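Local coordinates for protein SAS-6 (Leishmania major, PDB 4CKM) that probably builds the centriolar cartwheel hub that organises the basal body, its N-terminal head domain, the part described here, serving hub assembly, at residues T39-T44 against Y121-L126; R77-R82 against G117-L122. All blocks are in the same frame, centred on the assembly; numbering follows the deposited sequence.

Contact 1: residues T39-T44 against Y121-L126; sequences TLLETT and YLVGML
The flat group that meets the other side here is the peptide after Leu40: its carbonyl O lies 3.8 Å from CG1 of Val123, and no aromatic ring spans the contact. Strand 39-50 carries a classic beta bulge in the head domain of SAS-6, a member of the XRCC4-like clan, because Leu40 and Leu41 both face Val65. Consecutive strand residues normally point to opposite sides. The bulge, with Leu40 in a nearly helical backbone conformation, instead turns both CB atoms toward helix 117-130. The 39-44 and 121-126 axes run at 23° to each other and approach to 8.8 Å, a separation filled by the side chains of Leu40, Leu41, Val123 and Leu126. Val123, branched at CB and buried, sets CG2 against both leucines at once: it lies 4.0 Å from Leu40 CB and the same distance from Leu41 CB. CG2 can reach both because it stands anti to the carbonyl carbon of Val123, while CG1 is anti to the backbone N. On the far side of the helix, Tyr121 turns from this strand and stacks on Phe163 of the second subunit. One turn after Val123, Leu126 also packs on Leu138 of strand 136-142. Leu41, with CG anti to its own N (chi1 -172°), extends to this leucine, and its CD2 comes within 3.8 Å of Leu126 CB.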
loop_
_atom_site.group_PDB
_atom_site.type_symbol
_atom_site.label_atom_id
_atom_site.label_comp_id
_atom_site.label_asym_id
_atom_site.label_seq_id
_atom_site.Cartn_x
_atom_site.Cartn_y
_atom_site.Cartn_z
ATOM N N THR A 39 -2.829 26.802 -11.506
ATOM C CA THR A 39 -1.664 26.060 -11.073
ATOM C C THR A 39 -1.607 26.061 -9.557
ATOM O O THR A 39 -1.570 27.115 -8.946
ATOM C CB THR A 39 -0.399 26.666 -11.662
ATOM O OG1 THR A 39 -0.485 26.593 -13.090
ATOM C CG2 THR A 39 0.818 25.897 -11.211
ATOM N N LEU A 40 -1.644 24.875 -8.956
ATOM C CA LEU A 40 -1.646 24.761 -7.501
ATOM C C LEU A 40 -0.240 24.491 -6.965
ATOM O O LEU A 40 -0.014 24.630 -5.787
ATOM C CB LEU A 40 -2.566 23.636 -7.043
ATOM C CG LEU A 40 -4.043 23.718 -7.424
ATOM C CD1 LEU A 40 -4.776 22.487 -6.909
ATOM C CD2 LEU A 40 -4.685 24.967 -6.863
ATOM N N LEU A 41 0.683 24.075 -7.824
ATOM C CA LEU A 41 2.013 23.721 -7.393
ATOM C C LEU A 41 2.909 23.614 -8.565
ATOM O O LEU A 41 2.579 22.960 -9.544
ATOM C CB LEU A 41 2.044 22.385 -6.664
ATOM C CG LEU A 41 3.418 22.091 -6.036
ATOM C CD1 LEU A 41 3.658 22.969 -4.820
ATOM C CD2 LEU A 41 3.550 20.628 -5.650
ATOM N N GLU A 42 4.059 24.267 -8.446
ATOM C CA GLU A 42 5.121 24.181 -9.410
ATOM C C GLU A 42 6.396 24.271 -8.577
ATOM O O GLU A 42 6.691 25.311 -8.004
ATOM C CB GLU A 42 5.006 25.341 -10.389
ATOM C CG GLU A 42 6.076 25.333 -11.468
ATOM C CD GLU A 42 5.721 26.199 -12.669
ATOM O OE1 GLU A 42 4.767 27.006 -12.594
ATOM O OE2 GLU A 42 6.399 26.060 -13.706
ATOM N N THR A 43 7.123 23.173 -8.451
ATOM C CA THR A 43 8.237 23.138 -7.524
ATOM C C THR A 43 9.193 22.038 -7.895
ATOM O O THR A 43 9.031 21.390 -8.940
ATOM C CB THR A 43 7.744 22.997 -6.060
ATOM O OG1 THR A 43 8.820 23.248 -5.165
ATOM C CG2 THR A 43 7.178 21.617 -5.756
ATOM N N THR A 44 10.213 21.857 -7.060
ATOM C CA THR A 44 11.213 20.826 -7.284
ATOM C C THR A 44 11.242 19.917 -6.090
ATOM O O THR A 44 11.035 20.352 -4.959
ATOM C CB THR A 44 12.577 21.450 -7.561
ATOM O OG1 THR A 44 12.464 22.190 -8.780
ATOM C CG2 THR A 44 13.660 20.377 -7.762
ATOM N N TYR A 121 -4.977 17.802 -1.388
ATOM C CA TYR A 121 -4.346 16.824 -0.525
ATOM C C TYR A 121 -2.998 16.440 -1.106
ATOM O O TYR A 121 -1.987 16.382 -0.416
ATOM C CB TYR A 121 -5.289 15.614 -0.362
ATOM C CG TYR A 121 -4.651 14.243 -0.173
ATOM C CD1 TYR A 121 -3.868 13.961 0.950
ATOM C CD2 TYR A 121 -4.879 13.198 -1.101
ATOM C CE1 TYR A 121 -3.309 12.698 1.136
ATOM C CE2 TYR A 121 -4.316 11.941 -0.928
ATOM C CZ TYR A 121 -3.541 11.696 0.196
ATOM O OH TYR A 121 -2.982 10.470 0.409
ATOM N N LEU A 122 -2.978 16.217 -2.401
ATOM C CA LEU A 122 -1.777 15.785 -3.053
ATOM C C LEU A 122 -0.732 16.879 -2.938
ATOM O O LEU A 122 0.427 16.623 -2.606
ATOM C CB LEU A 122 -2.080 15.503 -4.514
ATOM C CG LEU A 122 -1.008 14.777 -5.302
ATOM C CD1 LEU A 122 -0.757 13.394 -4.712
ATOM C CD2 LEU A 122 -1.463 14.692 -6.741
ATOM N N VAL A 123 -1.158 18.104 -3.206
ATOM C CA VAL A 123 -0.272 19.257 -3.133
ATOM C C VAL A 123 0.314 19.473 -1.715
ATOM O O VAL A 123 1.486 19.794 -1.570
ATOM C CB VAL A 123 -0.992 20.513 -3.672
ATOM C CG1 VAL A 123 -0.294 21.804 -3.279
ATOM C CG2 VAL A 123 -1.090 20.420 -5.190
ATOM N N GLY A 124 -0.498 19.291 -0.685
ATOM C CA GLY A 124 -0.020 19.420 0.676
ATOM C C GLY A 124 1.157 18.490 0.928
ATOM O O GLY A 124 2.181 18.915 1.449
ATOM N N MET A 125 1.010 17.230 0.522
ATOM C CA MET A 125 2.071 16.263 0.639
ATOM C C MET A 125 3.286 16.647 -0.173
ATOM O O MET A 125 4.414 16.572 0.315
ATOM C CB MET A 125 1.605 14.886 0.178
ATOM C CG MET A 125 0.531 14.273 1.046
ATOM S SD MET A 125 0.361 12.480 0.821
ATOM C CE MET A 125 -0.136 12.432 -0.889
ATOM N N LEU A 126 3.082 17.024 -1.424
ATOM C CA LEU A 126 4.224 17.258 -2.286
ATOM C C LEU A 126 4.974 18.492 -1.824
ATOM O O LEU A 126 6.201 18.492 -1.810
ATOM C CB LEU A 126 3.814 17.385 -3.745
ATOM C CG LEU A 126 3.258 16.113 -4.374
ATOM C CD1 LEU A 126 2.584 16.394 -5.702
ATOM C CD2 LEU A 126 4.355 15.099 -4.584
#

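Contact 2: residues R77-R82 against G117-L122; sequences RVVLVR and GFPRYL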
loop_
_atom_site.group_PDB
_atom_site.type_symbol
_atom_site.label_atom_id
_atom_site.label_comp_id
_atom_site.label_asym_id
_atom_site.label_seq_id
_atom_site.Cartn_x
_atom_site.Cartn_y
_atom_site.Cartn_z
ATOM N N ARG A 77 -14.059 18.818 -15.593
ATOM C CA ARG A 77 -12.963 19.231 -14.706
ATOM C C ARG A 77 -11.843 18.194 -14.754
ATOM O O ARG A 77 -12.103 16.982 -14.749
ATOM C CB ARG A 77 -13.451 19.389 -13.270
ATOM C CG ARG A 77 -14.397 20.556 -13.077
ATOM C CD ARG A 77 -14.698 20.748 -11.608
ATOM N NE ARG A 77 -15.872 21.583 -11.417
ATOM C CZ ARG A 77 -15.922 22.904 -11.604
ATOM N NH1 ARG A 77 -14.852 23.608 -11.988
ATOM N NH2 ARG A 77 -17.073 23.537 -11.406
ATOM N N VAL A 78 -10.608 18.672 -14.828
ATOM C CA VAL A 78 -9.431 17.792 -14.805
ATOM C C VAL A 78 -8.408 18.211 -13.756
ATOM O O VAL A 78 -8.304 19.387 -13.370
ATOM C CB VAL A 78 -8.671 17.772 -16.157
ATOM C CG1 VAL A 78 -9.590 17.396 -17.284
ATOM C CG2 VAL A 78 -8.056 19.119 -16.480
ATOM N N VAL A 79 -7.613 17.238 -13.348
ATOM C CA VAL A 79 -6.447 17.473 -12.527
ATOM C C VAL A 79 -5.261 16.954 -13.294
ATOM O O VAL A 79 -5.246 15.789 -13.714
ATOM C CB VAL A 79 -6.559 16.714 -11.200
ATOM C CG1 VAL A 79 -5.261 16.800 -10.426
ATOM C CG2 VAL A 79 -7.702 17.277 -10.380
ATOM N N LEU A 80 -4.272 17.815 -13.484
ATOM C CA LEU A 80 -3.050 17.444 -14.171
ATOM C C LEU A 80 -1.898 17.409 -13.149
ATOM O O LEU A 80 -1.697 18.364 -12.385
ATOM C CB LEU A 80 -2.752 18.438 -15.281
ATOM C CG LEU A 80 -1.405 18.204 -15.963
ATOM C CD1 LEU A 80 -1.455 17.001 -16.891
ATOM C CD2 LEU A 80 -0.970 19.441 -16.730
ATOM N N VAL A 81 -1.159 16.305 -13.166
ATOM C CA VAL A 81 0.040 16.107 -12.366
ATOM C C VAL A 81 1.155 15.766 -13.350
ATOM O O VAL A 81 1.111 14.723 -14.026
ATOM C CB VAL A 81 -0.114 14.927 -11.371
ATOM C CG1 VAL A 81 1.178 14.659 -10.606
ATOM C CG2 VAL A 81 -1.221 15.204 -10.378
ATOM N N ARG A 82 2.156 16.639 -13.401
ATOM C CA ARG A 82 3.270 16.508 -14.301
ATOM C C ARG A 82 4.609 16.413 -13.545
ATOM O O ARG A 82 4.871 17.135 -12.574
ATOM C CB ARG A 82 3.286 17.717 -15.210
ATOM C CG ARG A 82 4.431 17.762 -16.193
ATOM C CD ARG A 82 4.482 19.128 -16.867
ATOM N NE ARG A 82 3.445 19.243 -17.886
ATOM C CZ ARG A 82 2.787 20.358 -18.196
ATOM N NH1 ARG A 82 3.024 21.505 -17.560
ATOM N NH2 ARG A 82 1.867 20.313 -19.152
ATOM N N GLY A 117 -11.088 18.157 -3.342
ATOM C CA GLY A 117 -10.139 17.923 -2.279
ATOM C C GLY A 117 -8.906 17.184 -2.751
ATOM O O GLY A 117 -7.807 17.416 -2.241
ATOM N N PHE A 118 -9.062 16.325 -3.757
ATOM C CA PHE A 118 -7.975 15.434 -4.129
ATOM C C PHE A 118 -6.648 16.138 -4.481
ATOM O O PHE A 118 -5.607 15.788 -3.934
ATOM C CB PHE A 118 -8.373 14.472 -5.240
ATOM C CG PHE A 118 -7.221 13.699 -5.761
ATOM C CD1 PHE A 118 -6.635 12.717 -4.977
ATOM C CD2 PHE A 118 -6.645 14.019 -6.981
ATOM C CE1 PHE A 118 -5.523 12.022 -5.422
ATOM C CE2 PHE A 118 -5.535 13.317 -7.448
ATOM C CZ PHE A 118 -4.979 12.315 -6.667
ATOM N N PRO A 119 -6.675 17.105 -5.409
ATOM C CA PRO A 119 -5.438 17.797 -5.745
ATOM C C PRO A 119 -4.889 18.630 -4.606
ATOM O O PRO A 119 -3.686 18.758 -4.488
ATOM C CB PRO A 119 -5.829 18.684 -6.934
ATOM C CG PRO A 119 -7.303 18.861 -6.808
ATOM C CD PRO A 119 -7.810 17.578 -6.222
ATOM N N ARG A 120 -5.743 19.168 -3.756
ATOM C CA ARG A 120 -5.256 19.892 -2.578
ATOM C C ARG A 120 -4.460 18.998 -1.614
ATOM O O ARG A 120 -3.416 19.394 -1.085
ATOM C CB ARG A 120 -6.417 20.537 -1.831
ATOM C CG ARG A 120 -6.783 21.929 -2.328
ATOM C CD ARG A 120 -7.982 21.964 -3.258
ATOM N NE ARG A 120 -8.020 23.210 -4.033
ATOM C CZ ARG A 120 -8.570 23.346 -5.243
ATOM N NH1 ARG A 120 -9.164 22.317 -5.850
ATOM N NH2 ARG A 120 -8.519 24.521 -5.860
ATOM N N TYR A 121 -4.977 17.802 -1.388
ATOM C CA TYR A 121 -4.346 16.824 -0.525
ATOM C C TYR A 121 -2.998 16.440 -1.106
ATOM O O TYR A 121 -1.987 16.382 -0.416
ATOM C CB TYR A 121 -5.289 15.614 -0.362
ATOM C CG TYR A 121 -4.651 14.243 -0.173
ATOM C CD1 TYR A 121 -3.868 13.961 0.950
ATOM C CD2 TYR A 121 -4.879 13.198 -1.101
ATOM C CE1 TYR A 121 -3.309 12.698 1.136
ATOM C CE2 TYR A 121 -4.316 11.941 -0.928
ATOM C CZ TYR A 121 -3.541 11.696 0.196
ATOM O OH TYR A 121 -2.982 10.470 0.409
ATOM N N LEU A 122 -2.978 16.217 -2.401
ATOM C CA LEU A 122 -1.777 15.785 -3.053
ATOM C C LEU A 122 -0.732 16.879 -2.938
ATOM O O LEU A 122 0.427 16.623 -2.606
ATOM C CB LEU A 122 -2.080 15.503 -4.514
ATOM C CG LEU A 122 -1.008 14.777 -5.302
ATOM C CD1 LEU A 122 -0.757 13.394 -4.712
ATOM C CD2 LEU A 122 -1.463 14.692 -6.741
#
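Val79 meets Pro119 with both methyl groups, and its side chain can be followed outward from the strand. Its CB points toward the helix but stands back, 4.8 Å from Pro119 CB. From there the branches divide the work. CG1, anti to the backbone N (chi1 172°), reaches Pro119 CB at 4.0 Å. CG2, beside that N, is nearest to the outer corner of the pyrrolidine ring, 3.9 Å from Pro119 CG. CG2 also lies 4.2 Å from Pro119 CD, so the two methyls rest along the CB-CG-CD side of the ring. Proline suits this place near the N-terminal end of helix 117-130, where the lack of an N-H is easily tolerated and the compact ring offers a rigid apolar surface. Its neighbour Phe118 packs on Leu97 and meets the ring of Phe105 edge-to-face. This is helix-on-sheet packing in the SAS-6 head domain: helix 117-130 lies against strands 39-50 and 76-85 of its mixed beta-sheet. Alternation along strand 76-85 sends Val79 and Val81 to the helix side and Leu80 to the other. Two residues beyond Val79, Val81 uses only CG2, which touches CD2 of Leu122 at 3.7 Å. Beta-branched valine fits an extended strand and carries its methyls close to the backbone, whereas Leu122 spans the remaining gap with a longer arm. On the side of the strand turned from the helix, the guanidinium of Arg82 has Leu80 CD2 3.8 Å above its plane, set toward the rim. Arg82 NE makes a salt bridge with Glu94 OE2, giving this partly exposed charge a partner on the adjacent strand 88-98.

Overall arrangement
Both contacts are apolar and belong to the core, but contact 2 is buried throughout whereas contact 1 reaches the partly exposed Leu40. Both use helix 117-130 against one sheet, their centres about 9 Å apart. Contact 2 takes the beginning of the helix and the regular strand 76-85; contact 1 takes the following turns and strand 39-50, with its bulge. Strand 57-70 separates the two strands in the sheet. The contacts join where Leu40 CD1 packs on Pro119 CB at 3.9 Å. Leucines of the strand face the helix in contact 1, beta-branched valines in contact 2. Charge appears beside contact 2, where Arg82 pairs with Glu94; Tyr121, in both ranges, contributes to neither contact.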